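Local structure of RabGDI protein (Plasmodium falciparum 3D7, 3P1W) at residues T28-C33 with Y253-I258; G57-L62 with S431-T436. The protein probably acts as a Rab GDP-dissociation inhibitor, binding Rab GTPases in their GDP-bound form and slowing nucleotide release. All coordinates share one frame; numbering follows the deposited sequence.

Contact 1 (T28-C33 with Y253-I258); sequences TGLKEC and YGLGGI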
loop_
_atom_site.group_PDB
_atom_site.type_symbol
_atom_site.label_atom_id
_atom_site.label_comp_id
_atom_site.label_asym_id
_atom_site.label_seq_id
_atom_site.Cartn_x
_atom_site.Cartn_y
_atom_site.Cartn_z
ATOM N N THR A 28 11.147 -9.367 8.574
ATOM C CA THR A 28 9.732 -9.532 8.897
ATOM C C THR A 28 8.873 -8.333 8.417
ATOM O O THR A 28 7.816 -8.063 8.986
ATOM C CB THR A 28 9.495 -9.868 10.386
ATOM O OG1 THR A 28 10.075 -8.871 11.235
ATOM C CG2 THR A 28 10.139 -11.276 10.735
ATOM N N GLY A 29 9.286 -7.716 7.309
ATOM C CA GLY A 29 8.430 -6.762 6.599
ATOM C C GLY A 29 7.161 -7.502 6.233
ATOM O O GLY A 29 7.113 -8.755 6.242
ATOM N N LEU A 30 6.125 -6.736 5.941
ATOM C CA LEU A 30 4.812 -7.271 5.635
ATOM C C LEU A 30 4.847 -8.304 4.524
ATOM O O LEU A 30 4.285 -9.399 4.677
ATOM C CB LEU A 30 3.834 -6.119 5.292
ATOM C CG LEU A 30 3.476 -5.214 6.472
ATOM C CD1 LEU A 30 2.620 -4.038 5.961
ATOM C CD2 LEU A 30 2.762 -5.993 7.576
ATOM N N LYS A 31 5.534 -8.014 3.425
ATOM C CA LYS A 31 5.600 -8.981 2.323
ATOM C C LYS A 31 6.203 -10.336 2.764
ATOM O O LYS A 31 5.676 -11.400 2.421
ATOM C CB LYS A 31 6.413 -8.439 1.165
ATOM C CG LYS A 31 5.781 -7.247 0.390
ATOM C CD LYS A 31 6.827 -6.677 -0.561
ATOM C CE LYS A 31 6.349 -5.516 -1.353
ATOM N NZ LYS A 31 7.318 -5.122 -2.409
ATOM N N GLU A 32 7.288 -10.272 3.520
ATOM C CA GLU A 32 7.947 -11.497 4.027
ATOM C C GLU A 32 7.015 -12.312 4.931
ATOM O O GLU A 32 6.955 -13.553 4.838
ATOM C CB GLU A 32 9.225 -11.139 4.766
ATOM C CG GLU A 32 10.452 -10.928 3.850
ATOM C CD GLU A 32 10.453 -9.585 3.099
ATOM O OE1 GLU A 32 9.833 -8.624 3.595
ATOM O OE2 GLU A 32 11.075 -9.504 2.015
ATOM N N CYS A 33 6.314 -11.616 5.822
ATOM C CA CYS A 33 5.367 -12.260 6.728
ATOM C C CYS A 33 4.217 -12.943 5.970
ATOM O O CYS A 33 3.861 -14.112 6.249
ATOM C CB CYS A 33 4.813 -11.253 7.694
ATOM S SG CYS A 33 6.017 -10.678 8.872
ATOM N N TYR A 253 -5.081 -0.803 15.607
ATOM C CA TYR A 253 -3.683 -0.774 16.056
ATOM C C TYR A 253 -2.686 -0.792 14.901
ATOM O O TYR A 253 -1.472 -0.788 15.126
ATOM C CB TYR A 253 -3.350 -1.914 17.043
ATOM C CG TYR A 253 -4.340 -2.057 18.152
ATOM C CD1 TYR A 253 -4.656 -0.978 18.972
ATOM C CD2 TYR A 253 -4.978 -3.274 18.389
ATOM C CE1 TYR A 253 -5.587 -1.108 19.993
ATOM C CE2 TYR A 253 -5.905 -3.413 19.411
ATOM C CZ TYR A 253 -6.203 -2.329 20.204
ATOM O OH TYR A 253 -7.121 -2.455 21.223
ATOM N N GLY A 254 -3.193 -0.811 13.670
ATOM C CA GLY A 254 -2.355 -0.682 12.490
ATOM C C GLY A 254 -1.769 -1.972 11.960
ATOM O O GLY A 254 -2.088 -3.075 12.441
ATOM N N LEU A 255 -0.903 -1.829 10.964
ATOM C CA LEU A 255 -0.379 -2.974 10.230
ATOM C C LEU A 255 0.622 -3.840 11.042
ATOM O O LEU A 255 1.168 -4.792 10.499
ATOM C CB LEU A 255 0.258 -2.525 8.912
ATOM C CG LEU A 255 -0.696 -1.919 7.865
ATOM C CD1 LEU A 255 0.097 -1.357 6.691
ATOM C CD2 LEU A 255 -1.757 -2.932 7.386
ATOM N N GLY A 256 0.819 -3.527 12.330
ATOM C CA GLY A 256 1.723 -4.279 13.214
ATOM C C GLY A 256 1.094 -5.543 13.744
ATOM O O GLY A 256 1.783 -6.457 14.200
ATOM N N GLY A 257 -0.227 -5.618 13.694
ATOM C CA GLY A 257 -0.894 -6.865 13.976
ATOM C C GLY A 257 -0.571 -7.902 12.929
ATOM O O GLY A 257 -0.788 -9.087 13.162
ATOM N N ILE A 258 -0.025 -7.491 11.778
ATOM C CA ILE A 258 0.137 -8.453 10.706
ATOM C C ILE A 258 1.342 -9.372 10.968
ATOM O O ILE A 258 1.159 -10.593 11.007
ATOM C CB ILE A 258 0.092 -7.826 9.318
ATOM C CG1 ILE A 258 -1.333 -7.288 9.062
ATOM C CG2 ILE A 258 0.463 -8.857 8.260
ATOM C CD1 ILE A 258 -1.523 -6.567 7.733
#
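The forked end of L30 sits in the angle between L255 and I258: CD1 meets the L255 side chain, while CD2 lies between L255 O and the branch point of I258. CD2 is the more closely packed: it lies 3.7 Å from CB of I258 and equally far from that residue's CG2, and it rests 3.5 Å from the backbone O of L255, a van der Waals touch on a carbonyl whose hydrogen bond comes from the backbone N of I258. CD1 has a lighter contact, 3.8 Å from CD1 of L255. The L30 side chain crosses both partners at about a right angle. L30 opens helix 30-41, directly after G29 at its N-cap, where strand 20-26 turns into the first helix of the Rossmann-like fold expected of this family. Across the contact, a type I turn from G254 to G257 leads into helix 257-268. In I258, CG2 stands anti to the backbone N (CG1 has chi1 -67°), which brings that methyl against L30. The contact thins out toward C33, whose side chain comes no nearer than 5.0 Å and packs instead on P259 and F262. On the outer side of the turn G256 and G257 are partly exposed.

Contact 2 (G57-L62 with S431-T436); sequences GETASL and SSYDAT
A CH-pi contact joins the loop leading into strand 61-62 to the loop between strand 427-429 and helix 440-454, beside the N-terminal end of helix 30-41, in what is probably the Rossmann-like part of the fold. The methyl CG2 of T59 lies over the centre of one face of the Y433 ring, 3.6 Å from the centroid and 14° off the ring normal. Its distances to CZ and CE2 are both 3.6 Å, a slight lean toward the hydroxyl end. With OG1 at chi1 50°, CG2 is left anti to the carbonyl carbon and directed at the ring, while the T59 hydroxyl bonds to G56 O and L30 N. The Y433 hydroxyl likewise has its partner in helix 30-41, at K31 N, which holds the far end of the ring in place. E58 adds a looser contact, its CB 4.4 Å from CD2 of Y433 and oblique to the ring, before its side chain leads away. Just beyond the tyrosine the chain folds into an Asx turn on D434, whose carboxylate also forms a salt bridge with K94. D434 OD1 accepts twice from T436: the hydroxyl OG1 binds its syn lone pair at 2.6 Å, and the backbone N, 2.9 Å away, approaches from above the carboxylate plane.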
loop_
_atom_site.group_PDB
_atom_site.type_symbol
_atom_site.label_atom_id
_atom_site.label_comp_id
_atom_site.label_asym_id
_atom_site.label_seq_id
_atom_site.Cartn_x
_atom_site.Cartn_y
_atom_site.Cartn_z
ATOM N N GLY A 57 10.347 -4.852 9.887
ATOM C CA GLY A 57 11.327 -4.246 8.995
ATOM C C GLY A 57 10.976 -2.799 8.641
ATOM O O GLY A 57 10.735 -1.969 9.539
ATOM N N GLU A 58 10.930 -2.503 7.339
ATOM C CA GLU A 58 10.603 -1.149 6.859
ATOM C C GLU A 58 9.148 -0.779 7.145
ATOM O O GLU A 58 8.808 0.411 7.159
ATOM C CB GLU A 58 10.888 -1.023 5.352
ATOM C CG GLU A 58 12.357 -1.098 4.991
ATOM C CD GLU A 58 13.150 0.102 5.481
ATOM O OE1 GLU A 58 12.687 1.256 5.360
ATOM O OE2 GLU A 58 14.258 -0.110 5.989
ATOM N N THR A 59 8.311 -1.795 7.359
ATOM C CA THR A 59 6.907 -1.633 7.736
ATOM C C THR A 59 6.680 -1.734 9.244
ATOM O O THR A 59 5.570 -1.974 9.682
ATOM C CB THR A 59 6.016 -2.640 6.972
ATOM O OG1 THR A 59 6.549 -3.987 7.090
ATOM C CG2 THR A 59 5.955 -2.259 5.445
ATOM N N ALA A 60 7.691 -1.462 10.054
ATOM C CA ALA A 60 7.517 -1.527 11.521
ATOM C C ALA A 60 6.503 -0.525 12.051
ATOM O O ALA A 60 6.302 0.539 11.463
ATOM C CB ALA A 60 8.836 -1.296 12.226
ATOM N N SER A 61 5.906 -0.885 13.187
ATOM C CA SER A 61 4.998 -0.039 13.934
ATOM C C SER A 61 5.718 0.515 15.176
ATOM O O SER A 61 6.291 -0.263 15.933
ATOM C CB SER A 61 3.820 -0.907 14.382
ATOM O OG SER A 61 2.879 -0.154 15.103
ATOM N N LEU A 62 5.698 1.827 15.383
ATOM C CA LEU A 62 6.429 2.467 16.504
ATOM C C LEU A 62 5.496 3.108 17.540
ATOM O O LEU A 62 4.503 3.757 17.198
ATOM C CB LEU A 62 7.387 3.532 15.969
ATOM C CG LEU A 62 8.622 3.121 15.131
ATOM C CD1 LEU A 62 8.230 2.246 13.983
ATOM C CD2 LEU A 62 9.344 4.379 14.583
ATOM N N SER A 431 10.651 -6.216 -3.581
ATOM C CA SER A 431 10.881 -4.810 -3.909
ATOM C C SER A 431 10.624 -3.910 -2.702
ATOM O O SER A 431 9.885 -4.254 -1.762
ATOM C CB SER A 431 10.020 -4.397 -5.127
ATOM O OG SER A 431 8.645 -4.428 -4.796
ATOM N N SER A 432 11.216 -2.729 -2.711
ATOM C CA SER A 432 10.955 -1.769 -1.658
ATOM C C SER A 432 9.508 -1.302 -1.762
ATOM O O SER A 432 8.950 -1.312 -2.854
ATOM C CB SER A 432 11.871 -0.569 -1.789
ATOM O OG SER A 432 13.221 -0.983 -1.893
ATOM N N TYR A 433 8.921 -0.924 -0.624
ATOM C CA TYR A 433 7.549 -0.385 -0.590
ATOM C C TYR A 433 7.531 0.972 -1.298
ATOM O O TYR A 433 8.375 1.822 -1.034
ATOM C CB TYR A 433 6.999 -0.268 0.840
ATOM C CG TYR A 433 6.906 -1.607 1.500
ATOM C CD1 TYR A 433 5.797 -2.418 1.334
ATOM C CD2 TYR A 433 8.001 -2.114 2.190
ATOM C CE1 TYR A 433 5.768 -3.683 1.876
ATOM C CE2 TYR A 433 7.980 -3.380 2.733
ATOM C CZ TYR A 433 6.860 -4.151 2.574
ATOM O OH TYR A 433 6.861 -5.421 3.088
ATOM N N ASP A 434 6.571 1.125 -2.209
ATOM C CA ASP A 434 6.427 2.386 -2.981
ATOM C C ASP A 434 5.547 3.406 -2.265
ATOM O O ASP A 434 5.012 3.171 -1.170
ATOM C CB ASP A 434 5.956 2.072 -4.414
ATOM C CG ASP A 434 4.516 1.614 -4.481
ATOM O OD1 ASP A 434 3.725 1.901 -3.551
ATOM O OD2 ASP A 434 4.140 0.974 -5.486
ATOM N N ALA A 435 5.429 4.591 -2.873
ATOM C CA ALA A 435 4.735 5.702 -2.267
ATOM C C ALA A 435 3.215 5.524 -2.156
ATOM O O ALA A 435 2.578 6.321 -1.473
ATOM C CB ALA A 435 5.040 7.017 -3.068
ATOM N N THR A 436 2.621 4.527 -2.815
ATOM C CA THR A 436 1.140 4.452 -2.834
ATOM C C THR A 436 0.579 4.306 -1.397
ATOM O O THR A 436 1.217 3.717 -0.548
ATOM C CB THR A 436 0.621 3.330 -3.732
ATOM O OG1 THR A 436 1.102 2.050 -3.280
ATOM C CG2 THR A 436 1.094 3.528 -5.201
#

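Overall arrangement
Contacts 1 and 2 are both largely buried, with centres about 9 Å apart; contact 1 contains the start of helix 30-41, and contact 2 lies against it. The touching side chains of contact 1 are all aliphatic and all buried, and they set that helix against the start of helix 257-268. Contact 2 joins two loops through a methyl over an aromatic face, with exposed E58 at its edge and polar groups close by. A probable hydrogen bond from K31 NZ to S431 O (2.8 Å) joins the two. Their segments alternate along the chain, so distant parts of the sequence converge on this helix start.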